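Local atomic coordinates of epidermin leader peptide processing serine protease EpiP (PDB entry 3QFH), a protein that probably cleaves the leader peptide from the precursor of the lantibiotic epidermin, acting as a subtilisin-like serine endopeptidase. Residues K40-V45 / A54-T59; S326-F331 / Y378-S383; G343-L348 / K364-T369. All coordinates share one frame; numbering follows the deposited sequence.

Contact 1 of 3, residues K40-V45 / A54-T59; sequences KSLNVV and AQIKMT
A beta hairpin at the border of the propeptide sheet pairs Asn43-Val45, on its outermost strand 43-48, with Gln55-Lys57 of strand 53-59. Val45 N donates to Gln55 O at 2.8 Å, and Lys57 N reaches Asn43 O at 3.0 Å in a nearly straight bond (171° at the hydrogen). Between these bonds Val44 and Ile56 form an antiparallel non-hydrogen-bonded pair. At Asn43 one water stands in for the second direct bond to Lys57, accepting from Asn43 N and donating to Lys57 O. On the face carrying Val44 and Ile56, Val44 CG2 lies 4.1 Å from Ile56 CG1, while Leu42 CD1 meets Ile56 CD1 at 4.0 Å; Val37 and Phe33 of helix 30-40 cover this side. On the other face the Asn43 and Lys57 side chains run side by side, ND2 3.9 Å from Lys57 CB. Val45 CG2, set between its own N and carbonyl carbon (CG1 chi1 -64°), crosses the Gln55 side chain obliquely, 3.7 Å from Gln55 OE1, whereas NE2 is bonded to Thr79 and Glu212. Backbone bonds and a bridging water thus join the strands, while the side chains separate into an apolar, helix-covered face and a more polar one.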
loop_
_atom_site.group_PDB
_atom_site.type_symbol
_atom_site.label_atom_id
_atom_site.label_comp_id
_atom_site.label_asym_id
_atom_site.label_seq_id
_atom_site.Cartn_x
_atom_site.Cartn_y
_atom_site.Cartn_z
ATOM N N LYS A 40 14.119 28.818 17.759
ATOM C CA LYS A 40 14.628 27.849 18.728
ATOM C C LYS A 40 15.642 26.881 18.150
ATOM O O LYS A 40 16.035 25.927 18.812
ATOM C CB LYS A 40 13.469 27.115 19.403
ATOM C CG LYS A 40 12.638 28.083 20.218
ATOM C CD LYS A 40 11.985 27.452 21.424
ATOM C CE LYS A 40 11.779 28.515 22.489
ATOM N NZ LYS A 40 11.205 28.002 23.766
ATOM N N SER A 41 16.106 27.164 16.937
ATOM C CA SER A 41 17.052 26.298 16.234
ATOM C C SER A 41 16.639 24.832 16.347
ATOM O O SER A 41 17.403 23.993 16.817
ATOM C CB SER A 41 18.473 26.520 16.742
ATOM O OG SER A 41 18.931 27.802 16.357
ATOM N N LEU A 42 15.411 24.541 15.931
ATOM C CA LEU A 42 14.903 23.176 15.970
ATOM C C LEU A 42 15.549 22.333 14.867
ATOM O O LEU A 42 15.714 22.791 13.735
ATOM C CB LEU A 42 13.386 23.154 15.801
ATOM C CG LEU A 42 12.541 23.888 16.840
ATOM C CD1 LEU A 42 11.068 23.824 16.441
ATOM C CD2 LEU A 42 12.771 23.310 18.244
ATOM N N ASN A 43 15.912 21.106 15.208
ATOM C CA ASN A 43 16.529 20.199 14.254
ATOM C C ASN A 43 15.444 19.351 13.548
ATOM O O ASN A 43 15.152 18.228 13.955
ATOM C CB ASN A 43 17.553 19.326 14.981
ATOM C CG ASN A 43 18.273 18.362 14.060
ATOM O OD1 ASN A 43 18.153 18.427 12.838
ATOM N ND2 ASN A 43 19.026 17.452 14.652
ATOM N N VAL A 44 14.855 19.919 12.498
ATOM C CA VAL A 44 13.820 19.256 11.711
ATOM C C VAL A 44 14.448 18.207 10.795
ATOM O O VAL A 44 15.207 18.546 9.903
ATOM C CB VAL A 44 13.049 20.274 10.856
ATOM C CG1 VAL A 44 12.017 19.575 9.974
ATOM C CG2 VAL A 44 12.375 21.307 11.740
ATOM N N VAL A 45 14.148 16.934 11.017
ATOM C CA VAL A 45 14.735 15.854 10.196
ATOM C C VAL A 45 13.792 15.296 9.080
ATOM O O VAL A 45 14.188 14.458 8.281
ATOM C CB VAL A 45 15.264 14.701 11.096
ATOM C CG1 VAL A 45 16.432 15.199 11.989
ATOM C CG2 VAL A 45 14.159 14.129 11.938
ATOM N N ALA A 54 5.935 17.468 10.858
ATOM C CA ALA A 54 7.382 17.408 10.788
ATOM C C ALA A 54 7.900 16.459 11.836
ATOM O O ALA A 54 7.199 16.120 12.792
ATOM C CB ALA A 54 7.996 18.774 11.007
ATOM N N GLN A 55 9.119 15.998 11.629
ATOM C CA GLN A 55 9.761 15.156 12.608
ATOM C C GLN A 55 10.927 15.989 13.078
ATOM O O GLN A 55 11.658 16.565 12.273
ATOM C CB GLN A 55 10.220 13.837 12.016
ATOM C CG GLN A 55 10.540 12.812 13.065
ATOM C CD GLN A 55 10.950 11.481 12.459
ATOM O OE1 GLN A 55 11.610 11.441 11.414
ATOM N NE2 GLN A 55 10.593 10.382 13.133
ATOM N N ILE A 56 11.086 16.070 14.380
ATOM C CA ILE A 56 12.125 16.880 14.969
ATOM C C ILE A 56 12.905 16.058 15.979
ATOM O O ILE A 56 12.340 15.265 16.736
ATOM C CB ILE A 56 11.500 18.120 15.648
ATOM C CG1 ILE A 56 10.641 18.894 14.631
ATOM C CG2 ILE A 56 12.583 19.013 16.257
ATOM C CD1 ILE A 56 9.980 20.166 15.210
ATOM N N LYS A 57 14.214 16.227 15.964
ATOM C CA LYS A 57 15.055 15.526 16.885
ATOM C C LYS A 57 15.355 16.538 17.990
ATOM O O LYS A 57 15.906 17.609 17.726
ATOM C CB LYS A 57 16.319 15.031 16.175
ATOM C CG LYS A 57 17.056 13.976 16.953
ATOM C CD LYS A 57 18.262 13.400 16.208
ATOM C CE LYS A 57 18.930 12.323 17.060
ATOM N NZ LYS A 57 20.189 11.791 16.469
ATOM N N MET A 58 14.937 16.232 19.212
ATOM C CA MET A 58 15.158 17.140 20.340
ATOM C C MET A 58 15.111 16.444 21.702
ATOM O O MET A 58 14.638 15.315 21.810
ATOM C CB MET A 58 14.156 18.304 20.297
ATOM C CG MET A 58 12.705 17.916 20.202
ATOM S SD MET A 58 11.600 19.355 19.942
ATOM C CE MET A 58 10.064 18.509 19.615
ATOM N N THR A 59 15.630 17.121 22.731
ATOM C CA THR A 59 15.612 16.579 24.092
ATOM C C THR A 59 14.180 16.551 24.586
ATOM O O THR A 59 13.313 17.236 24.029
ATOM C CB THR A 59 16.456 17.429 25.088
ATOM O OG1 THR A 59 15.889 18.746 25.212
ATOM C CG2 THR A 59 17.910 17.523 24.628
HETATM O O HOH W 1 15.676 20.373 17.746
#

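Contact 2 of 3, residues S326-F331 / Y378-S383; sequences SEFSNF and YQAGTS
This is a buried, mainly apolar contact in the subtilisin-like domain, where the loop between strands 314-319 and 338-341 packs against the turn leading into helix 382-400. Ser383 lies in the first turn of this helix; its OG is bonded to His177 NE2 in an arrangement consistent with the Ser-His-Asp catalytic triad of subtilases, with Asp130 as the probable third member. No hydrogen bond links the two segments directly; the Phe328 ring carries most of the contact. Its CG sits between the backbone N and the carbonyl carbon (chi1 53°), which sends the ring toward residues 380-382. There Phe328 CE2 approaches Gly381 CA at 3.4 Å, and Phe328 CZ lies 3.4 Å from Gly381 N, a close fit against bare main chain. Phe328 CE1 reaches Ala380 CB at 4.2 Å. Ser326 CB rests 3.5 Å above one face of the same ring, offset toward its rim, so the turn itself covers part of one face, while residues 380-382 meet the ring obliquely. That turn, type I from Ser326 to Ser329, is closed by Ser329 N bonding to Ser326 O at 3.1 Å. Gly381, with a positive phi of 143°, meets the ring with its backbone. Next to it, Thr382 OG1 is bonded to Ala278 O and its N to Asn280 OD1, holding the Gly-Thr-Ser motif against Ala278 and Asn280, the latter probably the oxyanion-hole asparagine as in other subtilases. Asn330 OD1 accepts from Asp281 N and Ile283 N, tying the opposing segment to the neighbouring loop. Beyond the ring, Thr382 CG2 meets Ser329 OG at 3.7 Å, and that hydroxyl donates to Asn330 O at 2.9 Å, in the carbonyl plane on a lone pair.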
loop_
_atom_site.group_PDB
_atom_site.type_symbol
_atom_site.label_atom_id
_atom_site.label_comp_id
_atom_site.label_asym_id
_atom_site.label_seq_id
_atom_site.Cartn_x
_atom_site.Cartn_y
_atom_site.Cartn_z
ATOM N N SER A 326 -8.063 -16.057 2.259
ATOM C CA SER A 326 -6.804 -16.564 2.764
ATOM C C SER A 326 -6.863 -16.598 4.289
ATOM O O SER A 326 -7.414 -15.688 4.921
ATOM C CB SER A 326 -5.668 -15.664 2.333
ATOM O OG SER A 326 -5.577 -15.589 0.933
ATOM N N GLU A 327 -6.267 -17.622 4.884
ATOM C CA GLU A 327 -6.284 -17.769 6.345
ATOM C C GLU A 327 -5.568 -16.608 7.055
ATOM O O GLU A 327 -5.892 -16.262 8.183
ATOM C CB GLU A 327 -5.691 -19.123 6.783
ATOM C CG GLU A 327 -4.184 -19.304 6.586
ATOM C CD GLU A 327 -3.744 -19.565 5.148
ATOM O OE1 GLU A 327 -2.520 -19.729 4.963
ATOM O OE2 GLU A 327 -4.586 -19.603 4.209
ATOM N N PHE A 328 -4.609 -15.997 6.378
ATOM C CA PHE A 328 -3.872 -14.890 6.966
ATOM C C PHE A 328 -4.524 -13.525 6.725
ATOM O O PHE A 328 -4.063 -12.525 7.243
ATOM C CB PHE A 328 -2.445 -14.857 6.401
ATOM C CG PHE A 328 -2.370 -14.841 4.870
ATOM C CD1 PHE A 328 -1.958 -15.977 4.176
ATOM C CD2 PHE A 328 -2.677 -13.709 4.149
ATOM C CE1 PHE A 328 -1.879 -15.989 2.801
ATOM C CE2 PHE A 328 -2.592 -13.698 2.753
ATOM C CZ PHE A 328 -2.194 -14.845 2.077
ATOM N N SER A 329 -5.595 -13.456 5.938
ATOM C CA SER A 329 -6.170 -12.148 5.634
ATOM C C SER A 329 -7.013 -11.564 6.759
ATOM O O SER A 329 -7.895 -12.216 7.299
ATOM C CB SER A 329 -7.041 -12.200 4.375
ATOM O OG SER A 329 -7.381 -10.866 3.955
ATOM N N ASN A 330 -6.727 -10.338 7.128
ATOM C CA ASN A 330 -7.620 -9.651 8.034
ATOM C C ASN A 330 -8.949 -9.478 7.280
ATOM O O ASN A 330 -9.015 -9.602 6.039
ATOM C CB ASN A 330 -7.073 -8.286 8.454
ATOM C CG ASN A 330 -5.929 -8.381 9.463
ATOM O OD1 ASN A 330 -5.462 -9.474 9.845
ATOM N ND2 ASN A 330 -5.483 -7.223 9.917
ATOM N N PHE A 331 -10.005 -9.226 8.032
ATOM C CA PHE A 331 -11.322 -9.013 7.469
ATOM C C PHE A 331 -12.226 -8.360 8.508
ATOM O O PHE A 331 -11.799 -8.078 9.638
ATOM C CB PHE A 331 -11.918 -10.357 7.075
ATOM C CG PHE A 331 -12.151 -11.274 8.239
ATOM C CD1 PHE A 331 -13.421 -11.418 8.783
ATOM C CD2 PHE A 331 -11.093 -11.979 8.810
ATOM C CE1 PHE A 331 -13.637 -12.250 9.860
ATOM C CE2 PHE A 331 -11.302 -12.820 9.893
ATOM C CZ PHE A 331 -12.584 -12.952 10.420
ATOM N N TYR A 378 7.907 -17.276 -5.710
ATOM C CA TYR A 378 6.556 -17.623 -5.228
ATOM C C TYR A 378 6.364 -17.027 -3.821
ATOM O O TYR A 378 7.158 -17.303 -2.916
ATOM C CB TYR A 378 6.364 -19.150 -5.168
ATOM C CG TYR A 378 6.025 -19.769 -6.506
ATOM C CD1 TYR A 378 4.711 -19.775 -6.957
ATOM C CD2 TYR A 378 7.006 -20.337 -7.324
ATOM C CE1 TYR A 378 4.367 -20.314 -8.182
ATOM C CE2 TYR A 378 6.660 -20.891 -8.578
ATOM C CZ TYR A 378 5.337 -20.866 -8.984
ATOM O OH TYR A 378 4.936 -21.377 -10.174
ATOM N N GLN A 379 5.342 -16.183 -3.655
ATOM C CA GLN A 379 5.040 -15.568 -2.362
ATOM C C GLN A 379 3.535 -15.559 -2.120
ATOM O O GLN A 379 2.753 -15.989 -2.968
ATOM C CB GLN A 379 5.580 -14.143 -2.315
ATOM C CG GLN A 379 7.094 -14.061 -2.309
ATOM C CD GLN A 379 7.670 -14.260 -0.941
ATOM O OE1 GLN A 379 7.618 -13.360 -0.108
ATOM N NE2 GLN A 379 8.246 -15.423 -0.698
ATOM N N ALA A 380 3.135 -15.081 -0.949
ATOM C CA ALA A 380 1.726 -14.994 -0.614
ATOM C C ALA A 380 1.510 -13.813 0.298
ATOM O O ALA A 380 2.430 -13.364 0.966
ATOM C CB ALA A 380 1.249 -16.264 0.049
ATOM N N GLY A 381 0.301 -13.281 0.308
ATOM C CA GLY A 381 0.008 -12.164 1.207
ATOM C C GLY A 381 -0.904 -11.164 0.580
ATOM O O GLY A 381 -1.062 -11.149 -0.640
ATOM N N THR A 382 -1.519 -10.329 1.416
ATOM C CA THR A 382 -2.430 -9.304 0.922
ATOM C C THR A 382 -1.698 -8.320 0.038
ATOM O O THR A 382 -2.311 -7.680 -0.801
ATOM C CB THR A 382 -3.138 -8.527 2.085
ATOM O OG1 THR A 382 -2.167 -7.989 2.984
ATOM C CG2 THR A 382 -4.099 -9.432 2.862
ATOM N N SER A 383 -0.384 -8.186 0.239
ATOM C CA SER A 383 0.429 -7.259 -0.558
ATOM C C SER A 383 0.463 -7.712 -2.025
ATOM O O SER A 383 0.827 -6.945 -2.886
ATOM C CB SER A 383 1.858 -7.135 0.010
ATOM O OG SER A 383 2.626 -8.320 -0.208
#

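Contact 3 of 3, residues G343-L348 / K364-T369; sequences GSFAYL and KENILT
Glu365 turns its CG between the backbone N and the carbonyl carbon (chi1 69°), and the extended chain beyond carries the carboxylate under the first turn of helix 346-358. There Tyr347 N donates to OE2 of Glu365 at 2.8 Å, and Leu348 N reaches OE1 of Glu365 at 3.2 Å. Both oxygens are met on their syn sides, about 20° out of the carboxylate plane. A negative group facing the amides of a helix N-terminus is well placed to interact with the helix dipole, which would probably lower its pKa. Trp356 NE1 gives OE1 a further bond. The Tyr347 ring crosses the carboxylate obliquely, planes 38° apart, with CD2 3.3 Å from Glu365 OE2. The strand-helix junction of this subtilase fold is also pinned through main chain: Ser344 N bonds to Glu365 O at 2.8 Å. Ser344 OG accepts from Ala346 N at 3.0 Å in an ST turn and is also bonded to Glu327. Gly343 CA comes within 3.1 Å of Glu365 O, a close main-chain approach. Farther out, a water bridges the Tyr347 hydroxyl and Lys364 NZ, to which it lies 2.7 Å away.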
loop_
_atom_site.group_PDB
_atom_site.type_symbol
_atom_site.label_atom_id
_atom_site.label_comp_id
_atom_site.label_asym_id
_atom_site.label_seq_id
_atom_site.Cartn_x
_atom_site.Cartn_y
_atom_site.Cartn_z
ATOM N N GLY A 343 -3.015 -15.811 -2.192
ATOM C CA GLY A 343 -2.419 -17.071 -1.842
ATOM C C GLY A 343 -2.826 -17.680 -0.529
ATOM O O GLY A 343 -3.752 -17.239 0.119
ATOM N N SER A 344 -2.116 -18.733 -0.155
ATOM C CA SER A 344 -2.397 -19.447 1.075
ATOM C C SER A 344 -1.207 -20.331 1.438
ATOM O O SER A 344 -0.359 -20.627 0.582
ATOM C CB SER A 344 -3.637 -20.340 0.884
ATOM O OG SER A 344 -3.859 -21.180 2.015
ATOM N N PHE A 345 -1.155 -20.740 2.705
ATOM C CA PHE A 345 -0.130 -21.659 3.190
ATOM C C PHE A 345 -0.791 -22.883 3.797
ATOM O O PHE A 345 -0.147 -23.628 4.540
ATOM C CB PHE A 345 0.819 -20.994 4.207
ATOM C CG PHE A 345 1.706 -19.940 3.600
ATOM C CD1 PHE A 345 2.732 -20.294 2.759
ATOM C CD2 PHE A 345 1.506 -18.605 3.870
ATOM C CE1 PHE A 345 3.543 -19.316 2.164
ATOM C CE2 PHE A 345 2.318 -17.633 3.300
ATOM C CZ PHE A 345 3.339 -17.995 2.451
ATOM N N ALA A 346 -2.063 -23.115 3.450
ATOM C CA ALA A 346 -2.807 -24.271 3.980
ATOM C C ALA A 346 -2.094 -25.580 3.669
ATOM O O ALA A 346 -1.958 -26.427 4.519
ATOM C CB ALA A 346 -4.227 -24.296 3.440
ATOM N N TYR A 347 -1.632 -25.736 2.436
ATOM C CA TYR A 347 -0.931 -26.941 2.054
ATOM C C TYR A 347 0.355 -27.147 2.830
ATOM O O TYR A 347 0.653 -28.263 3.241
ATOM C CB TYR A 347 -0.582 -26.935 0.579
ATOM C CG TYR A 347 -1.711 -27.235 -0.347
ATOM C CD1 TYR A 347 -2.587 -28.314 -0.107
ATOM C CD2 TYR A 347 -1.847 -26.530 -1.523
ATOM C CE1 TYR A 347 -3.601 -28.613 -0.999
ATOM C CE2 TYR A 347 -2.835 -26.826 -2.415
ATOM C CZ TYR A 347 -3.706 -27.854 -2.160
ATOM O OH TYR A 347 -4.673 -28.100 -3.076
ATOM N N LEU A 348 1.115 -26.075 3.002
ATOM C CA LEU A 348 2.371 -26.112 3.739
ATOM C C LEU A 348 2.117 -26.570 5.152
ATOM O O LEU A 348 2.792 -27.472 5.655
ATOM C CB LEU A 348 3.047 -24.736 3.731
ATOM C CG LEU A 348 4.291 -24.556 4.614
ATOM C CD1 LEU A 348 5.362 -25.545 4.219
ATOM C CD2 LEU A 348 4.804 -23.119 4.519
ATOM N N LYS A 364 0.585 -24.301 -6.495
ATOM C CA LYS A 364 -0.857 -24.213 -6.533
ATOM C C LYS A 364 -1.437 -23.124 -5.623
ATOM O O LYS A 364 -2.438 -22.505 -5.991
ATOM C CB LYS A 364 -1.464 -25.565 -6.141
ATOM C CG LYS A 364 -1.192 -26.667 -7.156
ATOM C CD LYS A 364 -1.792 -27.989 -6.692
ATOM C CE LYS A 364 -1.549 -29.110 -7.708
ATOM N NZ LYS A 364 -2.030 -30.436 -7.207
ATOM N N GLU A 365 -0.803 -22.876 -4.469
ATOM C CA GLU A 365 -1.340 -21.932 -3.483
ATOM C C GLU A 365 -0.557 -20.619 -3.298
ATOM O O GLU A 365 -0.998 -19.758 -2.539
ATOM C CB GLU A 365 -1.525 -22.626 -2.116
ATOM C CG GLU A 365 -0.223 -23.008 -1.374
ATOM C CD GLU A 365 -0.493 -23.632 0.014
ATOM O OE1 GLU A 365 0.485 -23.908 0.737
ATOM O OE2 GLU A 365 -1.680 -23.846 0.390
ATOM N N ASN A 366 0.607 -20.477 -3.932
ATOM C CA ASN A 366 1.350 -19.217 -3.850
ATOM C C ASN A 366 1.314 -18.491 -5.183
ATOM O O ASN A 366 1.002 -19.077 -6.218
ATOM C CB ASN A 366 2.789 -19.400 -3.353
ATOM C CG ASN A 366 2.876 -19.704 -1.839
ATOM O OD1 ASN A 366 1.864 -19.805 -1.130
ATOM N ND2 ASN A 366 4.095 -19.813 -1.345
ATOM N N ILE A 367 1.667 -17.217 -5.130
ATOM C CA ILE A 367 1.646 -16.318 -6.261
ATOM C C ILE A 367 3.025 -16.174 -6.912
ATOM O O ILE A 367 3.994 -15.773 -6.263
ATOM C CB ILE A 367 1.239 -14.905 -5.795
ATOM C CG1 ILE A 367 -0.075 -14.927 -4.966
ATOM C CG2 ILE A 367 1.180 -13.946 -6.985
ATOM C CD1 ILE A 367 -1.299 -15.335 -5.700
ATOM N N LEU A 368 3.086 -16.455 -8.204
ATOM C CA LEU A 368 4.302 -16.327 -8.952
ATOM C C LEU A 368 4.452 -14.855 -9.312
ATOM O O LEU A 368 3.547 -14.262 -9.890
ATOM C CB LEU A 368 4.228 -17.210 -10.209
ATOM C CG LEU A 368 5.410 -17.150 -11.183
ATOM C CD1 LEU A 368 6.742 -17.529 -10.516
ATOM C CD2 LEU A 368 5.132 -18.043 -12.362
ATOM N N THR A 369 5.564 -14.239 -8.931
ATOM C CA THR A 369 5.760 -12.838 -9.285
ATOM C C THR A 369 7.217 -12.566 -9.581
ATOM O O THR A 369 8.070 -13.447 -9.421
ATOM C CB THR A 369 5.208 -11.884 -8.168
ATOM O OG1 THR A 369 5.113 -10.536 -8.669
ATOM C CG2 THR A 369 6.053 -11.940 -6.899
HETATM O O HOH W 2 -3.931 -29.882 -5.348
#

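Overall arrangement
Contact 1 stands apart in the propeptide region, its centre about 39 Å from that of contact 2 and 46 Å from that of contact 3, on the opposite side of the chain's centre. Contacts 2 and 3 adjoin in the subtilase domain, centres about 9 Å apart: Ser326 OG bonds to Gly343 O, and Gln379 O probably accepts from Ile367 N between the paired strands 376-379 and 367-370. Contact 2 is the buried one, an aromatic ring on main chain with no hydrogen bond between its two segments. Contact 3, partly buried, sets a carboxylate against a helix start, and contact 1, also partly buried, relies on strand pairing at a sheet border.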